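Local coordinates for DUF72 domain-containing protein (Thermotoga maritima, PDB 1VPQ) that is of unknown function but belongs to the DUF72 family, whose members fold as TIM-type beta/alpha barrels, at residues A[29-34]-A[46-51]. Residues are numbered along the deposited sequence; the frame is centred on the assembly and turned at random.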
loop_
_atom_site.group_PDB
_atom_site.type_symbol
_atom_site.label_atom_id
_atom_site.label_comp_id
_atom_site.label_asym_id
_atom_site.label_seq_id
_atom_site.Cartn_x
_atom_site.Cartn_y
_atom_site.Cartn_z
ATOM N N VAL A 29 7.751 -21.582 -0.245
ATOM C CA VAL A 29 8.640 -20.444 -0.391
ATOM C C VAL A 29 8.779 -19.844 1.004
ATOM O O VAL A 29 9.767 -20.112 1.675
ATOM C CB VAL A 29 8.110 -19.427 -1.438
ATOM C CG1 VAL A 29 9.030 -18.209 -1.545
ATOM C CG2 VAL A 29 7.965 -20.094 -2.800
ATOM N N VAL A 30 7.784 -19.082 1.454
ATOM C CA VAL A 30 7.775 -18.566 2.836
ATOM C C VAL A 30 6.736 -19.234 3.722
ATOM O O VAL A 30 6.829 -19.156 4.947
ATOM C CB VAL A 30 7.587 -17.031 2.919
ATOM C CG1 VAL A 30 8.814 -16.319 2.363
ATOM C CG2 VAL A 30 6.311 -16.577 2.212
ATOM N N TYR A 31 5.737 -19.865 3.113
ATOM C CA TYR A 31 4.790 -20.695 3.850
ATOM C C TYR A 31 5.183 -22.168 3.704
ATOM O O TYR A 31 5.645 -22.589 2.632
ATOM C CB TYR A 31 3.348 -20.497 3.350
ATOM C CG TYR A 31 2.729 -19.138 3.616
ATOM C CD1 TYR A 31 3.071 -18.385 4.741
ATOM C CD2 TYR A 31 1.763 -18.625 2.757
ATOM C CE1 TYR A 31 2.494 -17.149 4.984
ATOM C CE2 TYR A 31 1.172 -17.385 2.993
ATOM C CZ TYR A 31 1.542 -16.651 4.110
ATOM O OH TYR A 31 0.964 -15.420 4.350
ATOM N N PRO A 32 4.980 -22.969 4.773
ATOM C CA PRO A 32 5.249 -24.388 4.635
ATOM C C PRO A 32 4.369 -24.988 3.549
ATOM O O PRO A 32 3.235 -24.546 3.358
ATOM C CB PRO A 32 4.879 -24.955 6.007
ATOM C CG PRO A 32 4.907 -23.796 6.929
ATOM C CD PRO A 32 4.490 -22.633 6.122
ATOM N N GLU A 33 4.902 -25.976 2.843
ATOM C CA GLU A 33 4.181 -26.659 1.768
ATOM C C GLU A 33 2.737 -26.992 2.142
ATOM O O GLU A 33 1.813 -26.756 1.365
ATOM C CB GLU A 33 4.910 -27.950 1.402
ATOM C CG GLU A 33 6.142 -27.745 0.550
ATOM C CD GLU A 33 5.821 -27.668 -0.928
ATOM O OE1 GLU A 33 5.256 -28.643 -1.474
ATOM O OE2 GLU A 33 6.144 -26.642 -1.552
ATOM N N HIS A 34 2.562 -27.521 3.350
ATOM C CA HIS A 34 1.288 -28.092 3.780
ATOM C C HIS A 34 0.521 -27.207 4.779
ATOM O O HIS A 34 -0.277 -27.722 5.575
ATOM C CB HIS A 34 1.536 -29.484 4.381
ATOM C CG HIS A 34 2.245 -30.429 3.455
ATOM N ND1 HIS A 34 1.639 -30.987 2.349
ATOM C CD2 HIS A 34 3.508 -30.921 3.479
ATOM C CE1 HIS A 34 2.497 -31.778 1.729
ATOM N NE2 HIS A 34 3.638 -31.756 2.394
ATOM N N ALA A 46 2.201 -14.371 13.466
ATOM C CA ALA A 46 2.765 -15.117 14.607
ATOM C C ALA A 46 4.180 -15.633 14.355
ATOM O O ALA A 46 5.008 -15.630 15.263
ATOM C CB ALA A 46 1.859 -16.263 14.996
ATOM N N VAL A 47 4.445 -16.069 13.127
ATOM C CA VAL A 47 5.722 -16.690 12.761
ATOM C C VAL A 47 6.606 -15.734 11.947
ATOM O O VAL A 47 7.693 -15.379 12.388
ATOM C CB VAL A 47 5.504 -18.016 11.991
ATOM C CG1 VAL A 47 6.829 -18.745 11.768
ATOM C CG2 VAL A 47 4.518 -18.916 12.742
ATOM N N LEU A 48 6.146 -15.308 10.773
ATOM C CA LEU A 48 6.917 -14.362 9.953
ATOM C C LEU A 48 7.086 -13.002 10.639
ATOM O O LEU A 48 7.989 -12.240 10.295
ATOM C CB LEU A 48 6.288 -14.183 8.567
ATOM C CG LEU A 48 6.085 -15.439 7.712
ATOM C CD1 LEU A 48 5.509 -15.061 6.361
ATOM C CD2 LEU A 48 7.384 -16.188 7.527
ATOM N N GLY A 49 6.217 -12.693 11.597
ATOM C CA GLY A 49 6.443 -11.566 12.522
ATOM C C GLY A 49 6.064 -10.192 11.999
ATOM O O GLY A 49 6.412 -9.175 12.600
ATOM N N PHE A 50 5.344 -10.159 10.883
ATOM C CA PHE A 50 4.830 -8.907 10.334
ATOM C C PHE A 50 3.674 -8.378 11.177
ATOM O O PHE A 50 2.734 -9.118 11.470
ATOM C CB PHE A 50 4.349 -9.112 8.900
ATOM C CG PHE A 50 5.431 -9.514 7.949
ATOM C CD1 PHE A 50 6.554 -8.721 7.787
ATOM C CD2 PHE A 50 5.309 -10.668 7.189
ATOM C CE1 PHE A 50 7.548 -9.081 6.912
ATOM C CE2 PHE A 50 6.300 -11.043 6.310
ATOM C CZ PHE A 50 7.424 -10.249 6.168
ATOM N N ARG A 51 3.738 -7.095 11.536
ATOM C CA ARG A 51 2.740 -6.456 12.399
ATOM C C ARG A 51 1.714 -5.634 11.607
ATOM O O ARG A 51 0.886 -4.939 12.182
ATOM C CB ARG A 51 3.456 -5.551 13.400
ATOM C CG ARG A 51 4.456 -6.292 14.301
ATOM C CD ARG A 51 3.892 -6.528 15.691
ATOM N NE ARG A 51 3.550 -5.258 16.332
ATOM C CZ ARG A 51 4.422 -4.420 16.887
ATOM N NH1 ARG A 51 5.730 -4.695 16.904
ATOM N NH2 ARG A 51 3.975 -3.291 17.433
#
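L48 reaches across to V30 and Y31 with its two methyl branches, and these three residues make the whole contact. CD1 of L48 lies 3.9 Å from CE1 of Y31. It comes to the ring obliquely, and the two side chains cross at about a right angle. CD1 of L48 is also 4.5 Å from CB of V30, a looser touch. The other branch takes a different partner: CD2 of L48 is 4.0 Å from the backbone O of V30. The fork of the leucine is thus split between an aromatic ring and a peptide carbonyl. CG of L48 stands anti to its carbonyl carbon (chi1 -57°). A chi2 of -178° sets CD1 anti to CA, as the extended branch that reaches CE1 of Y31, and leaves CD2 turned off the chain.

The tighter side is at Y31, which is buried. Its OH is hydrogen-bonded to the backbone O of F21, its ring stacks on F40, and W26 meets it at an angle. These partners probably limit the motion of the ring that L48 packs on. The other side is looser. V30 and L48 are both partly exposed. Only 105 Å² is buried in all, and the contact is purely van der Waals.

G49 is the first residue after helix 40-46 to leave helical backbone angles, with positive phi, and the chain then leads toward strand 52-55. The contact therefore joins the loops before and after that helix, within the beta-alpha-beta crossover that links strands 13-18 and 52-55, the first two of the TIM-type barrel. Helix 40-46 touches both loops, through Y44 on Y31 and Y43 on L48, and helix 257-270 packs alongside, with A259 against V30.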